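Local coordinates for protein restriction endonuclease EcoP15I, modification subunit (Escherichia coli, PDB 4ZCF) that forms the modification subunit of a type III restriction-modification enzyme, recognising 5'-CAGCAG-3' and transferring a methyl group from S-adenosyl-L-methionine to N6 of one adenine, at residues T547-Y552 / R577-A582; Q595-D598 / D602-P605; E625-Y630 / I636-V641. All coordinates share one frame; numbering follows the deposited sequence.

Interaction 1. Residues T547-Y552 / R577-A582; sequences TTWCLY and RLYLIA
Trp549 and Cys550, neighbours on helix 539-552, meet Tyr579 of strand 577-580 with their side chains, and the closely packed part of the contact is gathered round that phenol ring. The two aromatic groups touch rim to rim: CE3 of the Trp549 indole lies 3.8 Å from CD2 of Tyr579, each atom near the plane of the other ring, and the side chains slide past each other in opposite directions. Behind this edge contact, Trp549 CB rests 3.9 Å from Tyr579 CE2. The indole is also engaged in a cation-pi interaction with Arg643. Cys550 approaches obliquely with its sulfur, SG standing 4.2 Å from the centroid of the Tyr579 ring and 33° off the ring normal, with CE1 of Tyr579 its nearest atom at 3.7 Å. The torsion chi1 of -59° sets the Tyr579 ring opposite its carbonyl carbon, and the ring reaches to the end of the helix, where its hydroxyl is hydrogen-bonded to Asp553, the residue just after it.

Away from the phenol ring the fit is looser. Ile581, just past the strand, brings only its CD1 methyl to 4.4 Å from Trp549 CE3. Arg577 directs its CB toward the helix without joining the apolar contact; its guanidinium group instead forms salt bridges with Asp575 and with Glu134 of the restriction endonuclease EcoP15I chain. The arrangement is that of a helix laid by Trp549 and Cys550 on one face of the mixed five-stranded sheet of the alpha/beta C-terminal domain.

Interaction 2. Residues Q595-D598 / D602-P605; sequences QKVD and DFAP
The Phe603 ring is held between two aliphatic groups: Lys596 CG lies 3.6 Å above one face and CD of Pro605 the same height above the opposite one, both shifted toward the rim. The edge is met in plane by Val597, whose CG2 methyl is 3.6 Å from Phe603 CE2. Over its face the lysine makes a CH-pi contact, CG standing 3.9 Å from the ring centroid and 20° off the normal. Because CG of Lys596 is anti to the backbone N (chi1 -154°), the methylene chain runs on across the ring at about a right angle to the phenylalanine side chain, bringing CD to 3.8 Å from Phe603 CD1, while the ammonium end leads away. The valine methyl also reaches Pro605 CD, more loosely, at 4.4 Å. Val564 of strand 562-566 packs against both Lys596 and Phe603. With an alanine at Phe603, the Lys596 methylenes and the Val597 methyl would probably lose their shared apolar surface, leaving a gap between helix and loop. The contact folds the loop back onto the last turn of helix 587-598, at the helix-to-strand return of the beta-alpha-beta crossover that joins parallel strands 577-580 and 607-611.

Interaction 3. Residues E625-Y630 / I636-V641; sequences EALKSY and IELDLV
In the last beta-alpha-beta unit of the C-terminal domain, where helix 618-629 leads from strand 607-611 to the parallel strand 639-643, Leu627 packs onto Leu638 and Leu640. The two methyls of Leu627 divide the work: CD2 sits 3.9 Å from Leu638 CB, just before the strand, and CD1 lies 3.8 Å from Leu640 CD1 within it. Both partner side chains cross the Leu627 side chain at about a right angle. With CG opposite the carbonyl carbon (chi1 -77°) and the chain extended beyond it, the fork of Leu627 spans two residues, Leu638 and Leu640, whose CB atoms both point toward the helix. The CB of Leu627 also comes within 4.1 Å of the Leu638 carbonyl oxygen. Val608 of the adjacent strand touches all three leucines, while Leu640 further meets Phe757 of the restriction endonuclease EcoP15I chain. Lys628 NZ lies 6.5 Å from Glu637 OE1 and 6.7 Å from Asp639 OD1, too far for a salt bridge. Near the helix end, the Glu625 carbonyl oxygen accepts from both Lys628 N and Ser629 N. The contact joins the last turn of helix 618-629 to edge strand 639-643 at the end of a beta-alpha-beta crossover.

The three contacts follow one another along the chain and build a single alpha/beta module. Interaction 1 lies on one face of its five-stranded sheet, while interaction 3 lies on the opposite face; their centres are about 18 Å apart, as are those of interactions 1 and 2. Interactions 2 and 3, with centres about 13 Å apart, touch directly: Ile636 CD1 lies 4.1 Å from Val597 CG1, and the Leu638 side chain packs on Pro605, joining the two successive crossovers. The contacts are remote from the bound DNA, the nearest atoms being about 35, 42 and 43 Å from it for interactions 1, 2 and 3, and the module borders the restriction endonuclease chain instead.

Interaction 1. Residues T547-Y552 / R577-A582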
# COMPACT_ATOMS: atom_id res chain seq x y z
N THR A 547 -18.36 -29.07 -1.29
CA THR A 547 -17.07 -28.39 -1.12
C THR A 547 -17.16 -26.95 -1.65
O THR A 547 -16.76 -26.03 -0.95
CB THR A 547 -15.95 -29.24 -1.80
OG1 THR A 547 -15.85 -30.50 -1.12
CG2 THR A 547 -14.58 -28.54 -1.82
N THR A 548 -17.65 -26.78 -2.88
CA THR A 548 -17.84 -25.47 -3.52
C THR A 548 -18.86 -24.64 -2.72
O THR A 548 -18.59 -23.49 -2.40
CB THR A 548 -18.26 -25.65 -4.99
OG1 THR A 548 -17.32 -26.50 -5.66
CG2 THR A 548 -18.41 -24.34 -5.73
N TRP A 549 -20.03 -25.21 -2.40
CA TRP A 549 -21.09 -24.55 -1.66
C TRP A 549 -20.64 -24.07 -0.31
O TRP A 549 -20.98 -22.96 0.05
CB TRP A 549 -22.32 -25.47 -1.51
CG TRP A 549 -23.14 -25.64 -2.76
CD1 TRP A 549 -22.81 -25.31 -4.04
CD2 TRP A 549 -24.43 -26.26 -2.83
NE1 TRP A 549 -23.81 -25.67 -4.90
CE2 TRP A 549 -24.81 -26.29 -4.19
CE3 TRP A 549 -25.32 -26.78 -1.87
CZ2 TRP A 549 -26.04 -26.81 -4.62
CZ3 TRP A 549 -26.53 -27.31 -2.29
CH2 TRP A 549 -26.89 -27.31 -3.64
N CYS A 550 -19.87 -24.89 0.44
CA CYS A 550 -19.35 -24.51 1.76
C CYS A 550 -18.41 -23.29 1.68
O CYS A 550 -18.41 -22.47 2.58
CB CYS A 550 -18.68 -25.70 2.43
SG CYS A 550 -19.82 -26.87 3.23
N LEU A 551 -17.59 -23.20 0.61
CA LEU A 551 -16.61 -22.13 0.39
C LEU A 551 -17.35 -20.86 -0.04
O LEU A 551 -17.20 -19.82 0.62
CB LEU A 551 -15.55 -22.56 -0.67
CG LEU A 551 -14.35 -21.61 -0.93
CD1 LEU A 551 -13.56 -21.30 0.34
CD2 LEU A 551 -13.48 -22.12 -2.07
N TYR A 552 -18.20 -20.99 -1.07
CA TYR A 552 -19.07 -19.94 -1.59
C TYR A 552 -19.87 -19.30 -0.44
O TYR A 552 -20.00 -18.09 -0.39
CB TYR A 552 -20.01 -20.49 -2.69
CG TYR A 552 -21.01 -19.47 -3.17
CD1 TYR A 552 -20.68 -18.54 -4.15
CD2 TYR A 552 -22.27 -19.37 -2.57
CE1 TYR A 552 -21.58 -17.54 -4.54
CE2 TYR A 552 -23.17 -18.37 -2.94
CZ TYR A 552 -22.83 -17.48 -3.95
OH TYR A 552 -23.71 -16.51 -4.35
N ARG A 577 -24.50 -23.65 8.89
CA ARG A 577 -25.37 -23.98 7.77
C ARG A 577 -25.50 -25.49 7.51
O ARG A 577 -24.50 -26.21 7.58
CB ARG A 577 -25.09 -23.14 6.49
CG ARG A 577 -23.66 -22.68 6.27
CD ARG A 577 -23.53 -21.17 6.17
NE ARG A 577 -22.14 -20.77 5.93
CZ ARG A 577 -21.39 -20.03 6.76
NH1 ARG A 577 -21.90 -19.58 7.91
NH2 ARG A 577 -20.14 -19.73 6.45
N LEU A 578 -26.75 -25.96 7.25
CA LEU A 578 -27.05 -27.38 7.00
C LEU A 578 -27.37 -27.66 5.54
O LEU A 578 -28.26 -27.03 4.98
CB LEU A 578 -28.17 -27.87 7.93
CG LEU A 578 -28.64 -29.32 7.75
CD1 LEU A 578 -27.75 -30.31 8.51
CD2 LEU A 578 -30.08 -29.47 8.20
N TYR A 579 -26.67 -28.62 4.94
CA TYR A 579 -26.83 -28.98 3.53
C TYR A 579 -27.63 -30.24 3.27
O TYR A 579 -27.32 -31.30 3.82
CB TYR A 579 -25.45 -29.04 2.83
CG TYR A 579 -24.70 -27.73 2.91
CD1 TYR A 579 -24.00 -27.38 4.06
CD2 TYR A 579 -24.74 -26.82 1.86
CE1 TYR A 579 -23.34 -26.15 4.15
CE2 TYR A 579 -24.09 -25.59 1.94
CZ TYR A 579 -23.39 -25.26 3.09
OH TYR A 579 -22.76 -24.06 3.18
N LEU A 580 -28.65 -30.14 2.42
CA LEU A 580 -29.46 -31.29 2.03
C LEU A 580 -29.36 -31.41 0.51
O LEU A 580 -30.12 -30.77 -0.22
CB LEU A 580 -30.92 -31.21 2.51
CG LEU A 580 -31.22 -30.71 3.92
CD1 LEU A 580 -32.70 -30.50 4.11
CD2 LEU A 580 -30.67 -31.63 4.97
N ILE A 581 -28.37 -32.20 0.05
CA ILE A 581 -28.08 -32.43 -1.36
C ILE A 581 -28.81 -33.67 -1.90
O ILE A 581 -29.39 -33.62 -2.98
CB ILE A 581 -26.54 -32.48 -1.66
CG1 ILE A 581 -25.73 -31.46 -0.81
CG2 ILE A 581 -26.25 -32.40 -3.17
CD1 ILE A 581 -24.30 -31.05 -1.27
N ALA A 582 -28.75 -34.79 -1.16
CA ALA A 582 -29.34 -36.08 -1.54
C ALA A 582 -30.86 -36.03 -1.83
O ALA A 582 -31.57 -35.23 -1.19
CB ALA A 582 -29.04 -37.12 -0.47

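Interaction 2. Residues Q595-D598 / D602-P605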
# COMPACT_ATOMS: atom_id res chain seq x y z
N GLN A 595 -36.23 -32.60 16.00
CA GLN A 595 -35.86 -33.33 17.21
C GLN A 595 -34.39 -33.05 17.59
O GLN A 595 -34.12 -32.75 18.75
CB GLN A 595 -36.07 -34.83 17.00
N LYS A 596 -33.46 -33.12 16.60
CA LYS A 596 -32.02 -32.85 16.77
C LYS A 596 -31.76 -31.41 17.20
O LYS A 596 -30.79 -31.17 17.93
CB LYS A 596 -31.22 -33.22 15.50
CG LYS A 596 -29.76 -33.58 15.79
CD LYS A 596 -29.06 -34.22 14.60
CE LYS A 596 -27.80 -34.95 15.00
NZ LYS A 596 -27.52 -36.12 14.12
N VAL A 597 -32.62 -30.46 16.77
CA VAL A 597 -32.54 -29.05 17.17
C VAL A 597 -32.97 -28.97 18.65
O VAL A 597 -32.25 -28.37 19.45
CB VAL A 597 -33.35 -28.08 16.25
CG1 VAL A 597 -33.38 -26.66 16.80
CG2 VAL A 597 -32.80 -28.07 14.83
N ASP A 598 -34.10 -29.63 18.99
CA ASP A 598 -34.66 -29.71 20.35
C ASP A 598 -33.74 -30.45 21.35
O ASP A 598 -33.42 -29.89 22.39
CB ASP A 598 -36.05 -30.39 20.32
CG ASP A 598 -37.25 -29.55 19.90
OD1 ASP A 598 -37.14 -28.30 19.94
OD2 ASP A 598 -38.30 -30.13 19.60
N ASP A 602 -25.18 -29.85 20.71
CA ASP A 602 -24.13 -29.54 19.74
C ASP A 602 -24.72 -29.28 18.34
O ASP A 602 -23.97 -29.04 17.39
CB ASP A 602 -23.05 -30.66 19.70
CG ASP A 602 -22.88 -31.48 20.98
OD1 ASP A 602 -22.45 -30.90 22.01
OD2 ASP A 602 -23.16 -32.70 20.95
N PHE A 603 -26.07 -29.34 18.22
CA PHE A 603 -26.79 -29.11 16.97
C PHE A 603 -27.58 -27.77 16.99
O PHE A 603 -28.74 -27.72 17.41
CB PHE A 603 -27.70 -30.30 16.61
CG PHE A 603 -28.23 -30.32 15.19
CD1 PHE A 603 -27.46 -30.83 14.16
CD2 PHE A 603 -29.51 -29.88 14.91
CE1 PHE A 603 -27.97 -30.89 12.85
CE2 PHE A 603 -30.01 -29.92 13.60
CZ PHE A 603 -29.24 -30.43 12.58
N ALA A 604 -26.91 -26.69 16.52
CA ALA A 604 -27.51 -25.36 16.47
C ALA A 604 -27.38 -24.66 15.07
O ALA A 604 -26.74 -23.60 14.98
CB ALA A 604 -26.97 -24.50 17.59
N PRO A 605 -27.99 -25.21 13.99
CA PRO A 605 -27.92 -24.52 12.69
C PRO A 605 -28.88 -23.33 12.61
O PRO A 605 -29.89 -23.30 13.30
CB PRO A 605 -28.27 -25.61 11.67
CG PRO A 605 -29.06 -26.61 12.41
CD PRO A 605 -28.82 -26.44 13.90

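Interaction 3. Residues E625-Y630 / I636-V641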
# COMPACT_ATOMS: atom_id res chain seq x y z
N GLU A 625 -42.68 -24.39 5.62
CA GLU A 625 -43.75 -24.29 6.62
C GLU A 625 -43.29 -24.77 8.01
O GLU A 625 -43.49 -24.05 8.99
CB GLU A 625 -44.98 -25.03 6.16
N ALA A 626 -42.61 -25.95 8.07
CA ALA A 626 -42.07 -26.55 9.30
C ALA A 626 -40.99 -25.69 9.98
O ALA A 626 -40.91 -25.68 11.21
CB ALA A 626 -41.51 -27.93 9.00
N LEU A 627 -40.18 -24.95 9.18
CA LEU A 627 -39.12 -24.09 9.70
C LEU A 627 -39.60 -22.71 10.23
O LEU A 627 -38.78 -21.88 10.64
CB LEU A 627 -37.98 -23.94 8.66
CG LEU A 627 -37.01 -25.12 8.52
CD1 LEU A 627 -35.96 -24.83 7.48
CD2 LEU A 627 -36.33 -25.45 9.83
N LYS A 628 -40.92 -22.51 10.26
CA LYS A 628 -41.57 -21.28 10.73
C LYS A 628 -42.57 -21.60 11.86
O LYS A 628 -42.54 -20.95 12.92
CB LYS A 628 -42.26 -20.54 9.57
CG LYS A 628 -41.27 -20.02 8.53
CD LYS A 628 -41.97 -19.46 7.30
CE LYS A 628 -41.02 -18.74 6.38
NZ LYS A 628 -40.58 -17.43 6.92
N SER A 629 -43.42 -22.63 11.65
CA SER A 629 -44.43 -23.11 12.59
C SER A 629 -43.85 -23.65 13.90
O SER A 629 -44.33 -23.26 14.97
CB SER A 629 -45.30 -24.18 11.93
N TYR A 630 -42.81 -24.52 13.82
CA TYR A 630 -42.16 -25.18 14.97
C TYR A 630 -41.29 -24.26 15.84
O TYR A 630 -40.83 -23.21 15.37
CB TYR A 630 -41.36 -26.38 14.50
N ILE A 636 -34.36 -20.83 17.88
CA ILE A 636 -33.72 -20.30 16.66
C ILE A 636 -34.60 -20.28 15.41
O ILE A 636 -35.32 -21.24 15.14
CB ILE A 636 -32.31 -20.94 16.42
CG1 ILE A 636 -32.38 -22.50 16.44
CG2 ILE A 636 -31.28 -20.39 17.43
CD1 ILE A 636 -31.04 -23.26 16.41
N GLU A 637 -34.55 -19.16 14.66
CA GLU A 637 -35.28 -19.00 13.41
C GLU A 637 -34.34 -19.41 12.29
O GLU A 637 -33.35 -18.72 12.03
CB GLU A 637 -35.77 -17.55 13.22
CG GLU A 637 -37.05 -17.21 13.96
CD GLU A 637 -37.63 -15.84 13.64
OE1 GLU A 637 -38.66 -15.79 12.93
OE2 GLU A 637 -37.06 -14.83 14.10
N LEU A 638 -34.62 -20.56 11.66
CA LEU A 638 -33.79 -21.11 10.59
C LEU A 638 -34.19 -20.64 9.19
O LEU A 638 -35.33 -20.86 8.77
CB LEU A 638 -33.81 -22.65 10.65
CG LEU A 638 -33.08 -23.30 11.82
CD1 LEU A 638 -34.01 -23.55 13.00
CD2 LEU A 638 -32.43 -24.60 11.39
N ASP A 639 -33.24 -19.99 8.46
CA ASP A 639 -33.46 -19.56 7.08
C ASP A 639 -33.33 -20.76 6.15
O ASP A 639 -32.58 -21.69 6.45
CB ASP A 639 -32.48 -18.45 6.65
CG ASP A 639 -32.89 -17.75 5.35
OD1 ASP A 639 -34.07 -17.29 5.27
OD2 ASP A 639 -32.05 -17.65 4.43
N LEU A 640 -34.08 -20.74 5.02
CA LEU A 640 -34.11 -21.83 4.05
C LEU A 640 -33.74 -21.37 2.64
O LEU A 640 -34.52 -20.69 1.98
CB LEU A 640 -35.47 -22.57 4.11
CG LEU A 640 -35.62 -23.81 3.22
CD1 LEU A 640 -34.89 -25.01 3.79
CD2 LEU A 640 -37.08 -24.13 2.99
N VAL A 641 -32.55 -21.78 2.18
CA VAL A 641 -31.98 -21.40 0.89
C VAL A 641 -32.10 -22.53 -0.15
O VAL A 641 -31.94 -23.70 0.21
CB VAL A 641 -30.50 -20.95 1.11
CG1 VAL A 641 -29.83 -20.49 -0.18
CG2 VAL A 641 -30.42 -19.85 2.17